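Pheromone cOB1/lipoprotein, YaeC family (Enterococcus faecalis, PDB 4EF1) probably binds methionine outside the cell membrane as the substrate-binding lipoprotein of an uptake system, and its precursor also gives rise to the peptide pheromone cOB1. Local coordinates at residues H15-E20 and K235-A240; H21-L26 and V31-T36; A138-I143 and F152-D157. One frame throughout, in Å; residues are numbered along the deposited sequence.

Contact 1 (H15-E20 and K235-A240)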
loop_
_atom_site.group_PDB
_atom_site.type_symbol
_atom_site.label_atom_id
_atom_site.label_comp_id
_atom_site.label_asym_id
_atom_site.label_seq_id
_atom_site.Cartn_x
_atom_site.Cartn_y
_atom_site.Cartn_z
ATOM N N HIS A 15 -0.609 2.916 -9.308
ATOM C CA HIS A 15 -1.324 1.792 -9.925
ATOM C C HIS A 15 -1.969 2.081 -11.266
ATOM O O HIS A 15 -1.672 1.401 -12.245
ATOM C CB HIS A 15 -2.343 1.196 -8.972
ATOM C CG HIS A 15 -1.791 0.914 -7.598
ATOM N ND1 HIS A 15 -1.409 1.900 -6.759
ATOM C CD2 HIS A 15 -1.606 -0.257 -6.925
ATOM C CE1 HIS A 15 -0.967 1.388 -5.627
ATOM N NE2 HIS A 15 -1.094 0.061 -5.705
ATOM N N ALA A 16 -2.869 3.064 -11.327
ATOM C CA ALA A 16 -3.551 3.367 -12.575
ATOM C C ALA A 16 -2.591 3.853 -13.656
ATOM O O ALA A 16 -2.785 3.552 -14.848
ATOM C CB ALA A 16 -4.692 4.386 -12.390
ATOM N N GLU A 17 -1.565 4.589 -13.250
ATOM C CA GLU A 17 -0.532 5.058 -14.219
ATOM C C GLU A 17 0.303 3.853 -14.779
ATOM O O GLU A 17 0.642 3.818 -15.973
ATOM C CB GLU A 17 0.332 6.152 -13.599
ATOM C CG GLU A 17 -0.432 7.455 -13.338
ATOM C CD GLU A 17 0.470 8.638 -13.019
ATOM O OE1 GLU A 17 1.696 8.481 -12.820
ATOM O OE2 GLU A 17 -0.052 9.750 -12.967
ATOM N N ILE A 18 0.509 2.827 -13.951
ATOM C CA ILE A 18 1.205 1.595 -14.382
ATOM C C ILE A 18 0.343 0.875 -15.409
ATOM O O ILE A 18 0.826 0.536 -16.496
ATOM C CB ILE A 18 1.528 0.667 -13.174
ATOM C CG1 ILE A 18 2.683 1.283 -12.367
ATOM C CG2 ILE A 18 1.928 -0.732 -13.624
ATOM C CD1 ILE A 18 3.009 0.554 -11.056
ATOM N N LEU A 19 -0.945 0.716 -15.080
ATOM C CA LEU A 19 -1.935 0.106 -15.975
ATOM C C LEU A 19 -2.036 0.836 -17.332
ATOM O O LEU A 19 -1.961 0.208 -18.411
ATOM C CB LEU A 19 -3.286 -0.033 -15.281
ATOM C CG LEU A 19 -3.301 -1.006 -14.090
ATOM C CD1 LEU A 19 -4.611 -0.954 -13.370
ATOM C CD2 LEU A 19 -2.964 -2.450 -14.525
ATOM N N GLU A 20 -2.190 2.149 -17.299
ATOM C CA GLU A 20 -2.216 2.906 -18.557
ATOM C C GLU A 20 -0.970 2.604 -19.379
ATOM O O GLU A 20 -1.061 2.407 -20.599
ATOM C CB GLU A 20 -2.330 4.432 -18.331
ATOM C CG GLU A 20 -3.665 4.927 -17.759
ATOM C CD GLU A 20 -4.883 4.692 -18.648
ATOM O OE1 GLU A 20 -4.756 4.680 -19.887
ATOM O OE2 GLU A 20 -5.992 4.469 -18.080
ATOM N N LYS A 235 12.366 3.726 -12.740
ATOM C CA LYS A 235 12.796 5.036 -13.239
ATOM C C LYS A 235 11.762 6.118 -12.928
ATOM O O LYS A 235 12.118 7.201 -12.466
ATOM C CB LYS A 235 13.056 4.981 -14.720
ATOM N N LYS A 236 10.487 5.816 -13.155
ATOM C CA LYS A 236 9.414 6.794 -12.994
ATOM C C LYS A 236 9.322 7.406 -11.612
ATOM O O LYS A 236 9.256 8.613 -11.530
ATOM C CB LYS A 236 8.069 6.174 -13.359
ATOM C CG LYS A 236 6.850 7.068 -13.334
ATOM C CD LYS A 236 6.731 8.018 -14.503
ATOM C CE LYS A 236 5.487 8.871 -14.327
ATOM N NZ LYS A 236 5.383 9.776 -15.479
ATOM N N TRP A 237 9.324 6.578 -10.558
ATOM C CA TRP A 237 9.193 7.047 -9.191
ATOM C C TRP A 237 10.440 6.972 -8.363
ATOM O O TRP A 237 10.368 7.031 -7.121
ATOM C CB TRP A 237 8.013 6.327 -8.506
ATOM C CG TRP A 237 6.705 6.686 -9.196
ATOM C CD1 TRP A 237 5.972 7.872 -9.084
ATOM C CD2 TRP A 237 5.954 5.860 -10.136
ATOM N NE1 TRP A 237 4.854 7.821 -9.856
ATOM C CE2 TRP A 237 4.770 6.636 -10.508
ATOM C CE3 TRP A 237 6.116 4.587 -10.655
ATOM C CZ2 TRP A 237 3.820 6.147 -11.395
ATOM C CZ3 TRP A 237 5.149 4.088 -11.547
ATOM C CH2 TRP A 237 4.026 4.849 -11.899
ATOM N N ASN A 238 11.577 6.826 -9.040
ATOM C CA ASN A 238 12.909 6.827 -8.450
ATOM C C ASN A 238 13.101 5.939 -7.249
ATOM O O ASN A 238 13.670 6.363 -6.251
ATOM C CB ASN A 238 13.362 8.279 -8.197
ATOM C CG ASN A 238 13.666 9.000 -9.504
ATOM O OD1 ASN A 238 12.976 9.949 -9.880
ATOM N ND2 ASN A 238 14.666 8.494 -10.247
ATOM N N GLY A 239 12.617 4.703 -7.346
ATOM C CA GLY A 239 12.768 3.743 -6.278
ATOM C C GLY A 239 11.753 3.737 -5.172
ATOM O O GLY A 239 11.797 2.851 -4.348
ATOM N N ALA A 240 10.830 4.699 -5.113
ATOM C CA ALA A 240 9.782 4.675 -4.090
ATOM C C ALA A 240 8.782 3.532 -4.313
ATOM O O ALA A 240 8.167 3.029 -3.362
ATOM C CB ALA A 240 9.078 6.025 -4.020
HETATM O O HOH W 1 2.816 10.520 -14.330
HETATM O O HOH W 2 3.275 10.003 -11.193
#
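I18 and W237 make the dry, close part of this contact, and E17 with K236 the wet part. CG1 of I18 lies 3.8 Å from CZ3 of W237 and equally near its CH2, so the aliphatic branch meets the six-membered ring at an oblique approach. CG1 sits beside the backbone N of I18 (chi1 -73°), which carries it and CD1 out from the helix flank to the tryptophan. One face of the indole is covered from within its own segment: CG of K236 stands 3.4 Å above the ring plane of W237, over its centre. Helix 12-28 follows the first strand of a periplasmic-binding-protein fold, and residues 235-240 end the helix 227-236 and turn through a type I' beta turn, W237 to A240, closed by A240 N to W237 O at 3.1 Å. H15, opening the helical segment, touches the bound selenomethionine, while the side chain of I18 is about 10 Å from it. Toward solvent the contact becomes water-mediated. The carboxylate oxygen OE1 of E17 lies at the indole edge, 3.5 Å from CZ2 of W237, and accepts hydrogen bonds from two waters. One water accepts from NE1 of W237 at 3.0 Å; the other accepts from NZ of K236 at 2.9 Å. E17 OE1 and K236 NZ themselves remain 4.7 Å apart, opposite charges bridged through water.

Contact 2 (H21-L26 and V31-T36)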
loop_
_atom_site.group_PDB
_atom_site.type_symbol
_atom_site.label_atom_id
_atom_site.label_comp_id
_atom_site.label_asym_id
_atom_site.label_seq_id
_atom_site.Cartn_x
_atom_site.Cartn_y
_atom_site.Cartn_z
ATOM N N HIS A 21 0.196 2.623 -18.731
ATOM C CA HIS A 21 1.468 2.394 -19.401
ATOM C C HIS A 21 1.558 1.069 -20.128
ATOM O O HIS A 21 2.149 0.994 -21.201
ATOM C CB HIS A 21 2.643 2.593 -18.423
ATOM C CG HIS A 21 3.990 2.251 -19.016
ATOM N ND1 HIS A 21 4.622 3.062 -19.872
ATOM C CD2 HIS A 21 4.795 1.125 -18.880
ATOM C CE1 HIS A 21 5.780 2.485 -20.275
ATOM N NE2 HIS A 21 5.892 1.317 -19.663
ATOM N N VAL A 22 1.008 0.014 -19.549
ATOM C CA VAL A 22 1.084 -1.321 -20.167
ATOM C C VAL A 22 -0.050 -1.621 -21.196
ATOM O O VAL A 22 -0.035 -2.692 -21.831
ATOM C CB VAL A 22 1.180 -2.446 -19.081
ATOM C CG1 VAL A 22 2.407 -2.229 -18.164
ATOM C CG2 VAL A 22 -0.084 -2.550 -18.255
ATOM N N LYS A 23 -1.025 -0.720 -21.379
ATOM C CA LYS A 23 -2.116 -0.999 -22.366
ATOM C C LYS A 23 -1.608 -1.439 -23.759
ATOM O O LYS A 23 -2.084 -2.418 -24.283
ATOM C CB LYS A 23 -3.077 0.168 -22.546
ATOM C CG LYS A 23 -4.007 0.420 -21.379
ATOM C CD LYS A 23 -4.993 1.508 -21.730
ATOM C CE LYS A 23 -5.933 1.819 -20.595
ATOM N NZ LYS A 23 -6.800 2.941 -20.970
ATOM N N PRO A 24 -0.633 -0.728 -24.331
ATOM C CA PRO A 24 -0.144 -1.182 -25.668
ATOM C C PRO A 24 0.485 -2.594 -25.656
ATOM O O PRO A 24 0.341 -3.337 -26.625
ATOM C CB PRO A 24 0.888 -0.120 -26.057
ATOM C CG PRO A 24 0.623 1.045 -25.159
ATOM C CD PRO A 24 0.027 0.504 -23.893
ATOM N N LEU A 25 1.139 -2.966 -24.549
ATOM C CA LEU A 25 1.705 -4.327 -24.394
ATOM C C LEU A 25 0.609 -5.385 -24.301
ATOM O O LEU A 25 0.695 -6.435 -24.928
ATOM C CB LEU A 25 2.638 -4.401 -23.166
ATOM C CG LEU A 25 3.978 -3.690 -23.316
ATOM C CD1 LEU A 25 4.567 -3.299 -21.959
ATOM C CD2 LEU A 25 4.891 -4.603 -24.124
ATOM N N LEU A 26 -0.421 -5.107 -23.497
ATOM C CA LEU A 26 -1.558 -6.012 -23.391
ATOM C C LEU A 26 -2.317 -6.115 -24.703
ATOM O O LEU A 26 -2.842 -7.169 -25.002
ATOM C CB LEU A 26 -2.528 -5.620 -22.263
ATOM C CG LEU A 26 -2.282 -6.286 -20.926
ATOM C CD1 LEU A 26 -2.619 -7.758 -21.023
ATOM C CD2 LEU A 26 -0.824 -6.118 -20.522
ATOM N N VAL A 31 -5.461 -8.336 -25.470
ATOM C CA VAL A 31 -6.246 -7.882 -24.317
ATOM C C VAL A 31 -6.457 -6.371 -24.405
ATOM O O VAL A 31 -5.499 -5.643 -24.574
ATOM C CB VAL A 31 -5.543 -8.252 -22.984
ATOM C CG1 VAL A 31 -6.246 -7.623 -21.780
ATOM C CG2 VAL A 31 -5.458 -9.758 -22.816
ATOM N N LYS A 32 -7.709 -5.922 -24.298
ATOM C CA LYS A 32 -8.027 -4.497 -24.163
ATOM C C LYS A 32 -8.185 -4.179 -22.665
ATOM O O LYS A 32 -9.210 -4.484 -22.024
ATOM C CB LYS A 32 -9.299 -4.136 -24.923
ATOM C CG LYS A 32 -9.664 -2.661 -24.860
ATOM C CD LYS A 32 -10.927 -2.341 -25.668
ATOM C CE LYS A 32 -11.159 -0.835 -25.793
ATOM N NZ LYS A 32 -11.137 -0.141 -24.469
ATOM N N LEU A 33 -7.144 -3.580 -22.120
ATOM C CA LEU A 33 -7.097 -3.209 -20.730
ATOM C C LEU A 33 -7.882 -1.901 -20.515
ATOM O O LEU A 33 -7.732 -0.931 -21.271
ATOM C CB LEU A 33 -5.638 -3.093 -20.303
ATOM C CG LEU A 33 -5.352 -2.843 -18.864
ATOM C CD1 LEU A 33 -5.917 -4.006 -18.036
ATOM C CD2 LEU A 33 -3.856 -2.730 -18.708
ATOM N N GLU A 34 -8.769 -1.903 -19.528
ATOM C CA GLU A 34 -9.544 -0.718 -19.166
ATOM C C GLU A 34 -9.396 -0.481 -17.671
ATOM O O GLU A 34 -9.379 -1.424 -16.886
ATOM C CB GLU A 34 -11.009 -0.885 -19.577
ATOM C CG GLU A 34 -11.184 -1.021 -21.087
ATOM C CD GLU A 34 -12.640 -1.160 -21.541
ATOM O OE1 GLU A 34 -13.553 -1.209 -20.681
ATOM O OE2 GLU A 34 -12.851 -1.246 -22.773
ATOM N N VAL A 35 -9.238 0.776 -17.291
ATOM C CA VAL A 35 -8.895 1.128 -15.922
ATOM C C VAL A 35 -9.983 2.008 -15.299
ATOM O O VAL A 35 -10.455 2.955 -15.938
ATOM C CB VAL A 35 -7.563 1.890 -15.886
ATOM C CG1 VAL A 35 -7.189 2.254 -14.460
ATOM C CG2 VAL A 35 -6.478 1.065 -16.524
ATOM N N THR A 36 -10.372 1.687 -14.068
ATOM C CA THR A 36 -11.321 2.519 -13.278
ATOM C C THR A 36 -10.514 2.934 -12.061
ATOM O O THR A 36 -9.898 2.077 -11.461
ATOM C CB THR A 36 -12.563 1.734 -12.867
ATOM O OG1 THR A 36 -13.258 1.344 -14.050
ATOM C CG2 THR A 36 -13.523 2.578 -12.008
HETATM O O HOH W 3 -4.659 -3.017 -23.881
HETATM O O HOH W 4 -9.011 2.954 -19.345
#
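Within the beta-alpha-beta unit formed by strand 4-10, helix 12-28 and strand 31-37, the returning strand packs nearly antiparallel to the helix segment, their axes at 162° and 7.3 Å apart. L26 and V31 meet where the chain turns back: CD1 of L26 lies 3.6 Å from CB of V31, the two side chains side by side and pointing the same way. Between their backbones V31 N donates to L26 O at 2.9 Å. Farther along the strand, CD2 of L33 reaches CG2 of V22 at 3.8 Å; the leucine's CG lies anti to its backbone N (chi1 -174°), which swings the isobutyl group toward the helix. These apolar groups fill the layer between helix and sheet, where strand 31-37 is an outermost strand hydrogen-bonded to strand 4-10; V223 of helix 215-225 also touches V22 and L26. At the more open side K23 crosses L33 at about a right angle, its extended chain bringing CE to 3.4 Å from L33 O. Its ammonium forms a salt bridge with E20 and donates to a water that also accepts from V35 N. A second water donates to K23 O at 2.7 Å and to V31 O, and accepts from L33 N.

Contact 3 (A138-I143 and F152-D157); sequences ATFDDI and FNHESD
An aromatic cluster of F140, F152 and H154 joins the loop before strand 143-146 to the edge strand 151-156 of the five-stranded sheet. F140 and F152 form an offset stack, their ring centroids 4.6 Å apart and the planes inclined by 26°. The overlap is partial: F140 presents its CD1-CE1 side over one face of F152, and CE1 of F140 comes to 3.4 Å from CD1 of F152. In return CB of F152 sits over a face of the F140 ring as a CH-pi contact, 4.0 Å from the centroid and close to the ring normal. Each phenylalanine thus offers a face to the other: F152 to the F140 rim, F140 to the F152 methylene. H154, two residues along the strand, reaches the F140 ring differently. Its imidazole lies parallel to that ring, the planes 1° apart, but the groups meet rim to rim, with CD2 of H154 3.7 Å from CD2 of F140. This histidine has CG between its backbone N and carbonyl carbon (chi1 57°), which places the imidazole beside F140. The cluster lies in the domain that carries the parallel strands 151-156, 104-108 and 172-175, and W114, from helix 114-123, meets both F140 and H154. I143 comes from the same side of the F152 ring as F140, farther toward its CE2-CZ end: CD1 of I143 lies 3.5 Å from CE2 of F152, approaching obliquely. The segments are also braced from within. T139 N donates to OD2 of D142 at 3.0 Å across the 3-10 segment 140-142, and an Asx turn, in which N153 OD1 accepts from E155 N, turns the chain around H154.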
loop_
_atom_site.group_PDB
_atom_site.type_symbol
_atom_site.label_atom_id
_atom_site.label_comp_id
_atom_site.label_asym_id
_atom_site.label_seq_id
_atom_site.Cartn_x
_atom_site.Cartn_y
_atom_site.Cartn_z
ATOM N N ALA A 138 0.543 -7.313 14.899
ATOM C CA ALA A 138 0.951 -6.416 15.979
ATOM C C ALA A 138 0.027 -5.202 16.065
ATOM O O ALA A 138 -0.389 -4.635 15.045
ATOM C CB ALA A 138 2.425 -5.999 15.871
ATOM N N THR A 139 -0.326 -4.841 17.296
ATOM C CA THR A 139 -1.093 -3.615 17.572
ATOM C C THR A 139 -0.360 -2.821 18.658
ATOM O O THR A 139 0.650 -3.284 19.245
ATOM C CB THR A 139 -2.554 -3.894 17.970
ATOM O OG1 THR A 139 -2.599 -4.516 19.283
ATOM C CG2 THR A 139 -3.267 -4.799 16.893
ATOM N N PHE A 140 -0.906 -1.646 18.966
ATOM C CA PHE A 140 -0.284 -0.704 19.906
ATOM C C PHE A 140 -0.228 -1.257 21.318
ATOM O O PHE A 140 0.702 -0.957 22.079
ATOM C CB PHE A 140 -0.955 0.651 19.810
ATOM C CG PHE A 140 -0.899 1.219 18.414
ATOM C CD1 PHE A 140 0.288 1.670 17.901
ATOM C CD2 PHE A 140 -2.034 1.193 17.582
ATOM C CE1 PHE A 140 0.367 2.121 16.608
ATOM C CE2 PHE A 140 -1.960 1.640 16.286
ATOM C CZ PHE A 140 -0.761 2.118 15.807
ATOM N N ASP A 141 -1.173 -2.129 21.636
ATOM C CA ASP A 141 -1.166 -2.846 22.899
ATOM C C ASP A 141 0.039 -3.790 23.065
ATOM O O ASP A 141 0.317 -4.245 24.183
ATOM C CB ASP A 141 -2.459 -3.663 23.084
ATOM C CG ASP A 141 -3.708 -2.786 23.182
ATOM O OD1 ASP A 141 -3.643 -1.568 22.850
ATOM O OD2 ASP A 141 -4.770 -3.324 23.584
ATOM N N ASP A 142 0.707 -4.135 21.962
ATOM C CA ASP A 142 1.858 -5.043 22.030
ATOM C C ASP A 142 3.177 -4.343 22.362
ATOM O O ASP A 142 4.194 -5.015 22.572
ATOM C CB ASP A 142 1.994 -5.821 20.752
ATOM C CG ASP A 142 0.822 -6.747 20.514
ATOM O OD1 ASP A 142 0.346 -7.395 21.494
ATOM O OD2 ASP A 142 0.417 -6.853 19.345
ATOM N N ILE A 143 3.144 -3.018 22.476
ATOM C CA ILE A 143 4.341 -2.262 22.815
ATOM C C ILE A 143 4.779 -2.569 24.224
ATOM O O ILE A 143 3.976 -2.553 25.148
ATOM C CB ILE A 143 4.121 -0.743 22.666
ATOM C CG1 ILE A 143 3.887 -0.381 21.212
ATOM C CG2 ILE A 143 5.290 0.027 23.259
ATOM C CD1 ILE A 143 3.475 1.073 21.052
ATOM N N PHE A 152 -0.495 7.168 20.199
ATOM C CA PHE A 152 -0.928 6.842 18.827
ATOM C C PHE A 152 -2.404 7.183 18.565
ATOM O O PHE A 152 -3.270 6.759 19.290
ATOM C CB PHE A 152 -0.655 5.364 18.539
ATOM C CG PHE A 152 0.797 4.995 18.680
ATOM C CD1 PHE A 152 1.654 5.091 17.576
ATOM C CD2 PHE A 152 1.316 4.607 19.894
ATOM C CE1 PHE A 152 3.000 4.747 17.685
ATOM C CE2 PHE A 152 2.665 4.289 20.025
ATOM C CZ PHE A 152 3.500 4.359 18.913
ATOM N N ASN A 153 -2.659 7.929 17.497
ATOM C CA ASN A 153 -4.033 8.152 17.030
ATOM C C ASN A 153 -4.231 7.382 15.723
ATOM O O ASN A 153 -3.548 7.671 14.711
ATOM C CB ASN A 153 -4.295 9.625 16.846
ATOM C CG ASN A 153 -5.724 9.940 16.433
ATOM O OD1 ASN A 153 -6.245 9.392 15.468
ATOM N ND2 ASN A 153 -6.339 10.843 17.158
ATOM N N HIS A 154 -5.152 6.407 15.765
ATOM C CA HIS A 154 -5.475 5.542 14.601
ATOM C C HIS A 154 -6.937 5.637 14.173
ATOM O O HIS A 154 -7.553 4.660 13.729
ATOM C CB HIS A 154 -5.061 4.109 14.920
ATOM C CG HIS A 154 -5.694 3.543 16.183
ATOM N ND1 HIS A 154 -6.991 3.224 16.263
ATOM C CD2 HIS A 154 -5.147 3.252 17.426
ATOM C CE1 HIS A 154 -7.266 2.734 17.497
ATOM N NE2 HIS A 154 -6.146 2.730 18.201
ATOM N N GLU A 155 -7.505 6.835 14.258
ATOM C CA GLU A 155 -8.934 7.053 13.975
ATOM C C GLU A 155 -9.252 7.390 12.509
ATOM O O GLU A 155 -10.329 7.102 12.061
ATOM C CB GLU A 155 -9.440 8.205 14.837
ATOM C CG GLU A 155 -9.242 8.010 16.316
ATOM C CD GLU A 155 -10.029 6.831 16.829
ATOM O OE1 GLU A 155 -11.274 6.876 16.747
ATOM O OE2 GLU A 155 -9.419 5.873 17.323
ATOM N N SER A 156 -8.326 8.011 11.784
ATOM C CA SER A 156 -8.611 8.537 10.462
ATOM C C SER A 156 -8.451 7.569 9.284
ATOM O O SER A 156 -7.633 6.661 9.302
ATOM C CB SER A 156 -7.749 9.793 10.225
ATOM O OG SER A 156 -8.184 10.821 11.097
ATOM N N ASP A 157 -9.236 7.806 8.240
ATOM C CA ASP A 157 -9.184 7.002 7.025
ATOM C C ASP A 157 -7.862 7.191 6.310
ATOM O O ASP A 157 -7.299 8.272 6.339
ATOM C CB ASP A 157 -10.303 7.381 6.023
ATOM C CG ASP A 157 -11.711 7.096 6.546
ATOM O OD1 ASP A 157 -11.898 6.315 7.504
ATOM O OD2 ASP A 157 -12.648 7.696 5.970
#

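Overall arrangement
From the N terminus, helix 12-28 enters contact 1 first and contact 2 next, so one helix serves both. Contact 2 closes at once, with four residues between its segments, two still helical, and secures the edge strand 31-37 to the helix. Contact 3 follows in series, a short closure that fixes the loop before strand 143-146 to strand 151-156, the edge of the five-stranded sheet. Contact 1 closes last, joining helix 12-28 to the end of helix 227-236, and both other contacts nest within its long loop. Contacts 1 and 2 adjoin through L19 and V35, whereas contact 3 lies across the chain's centre, about 30 Å from contact 1 and 38 Å from contact 2 between centres.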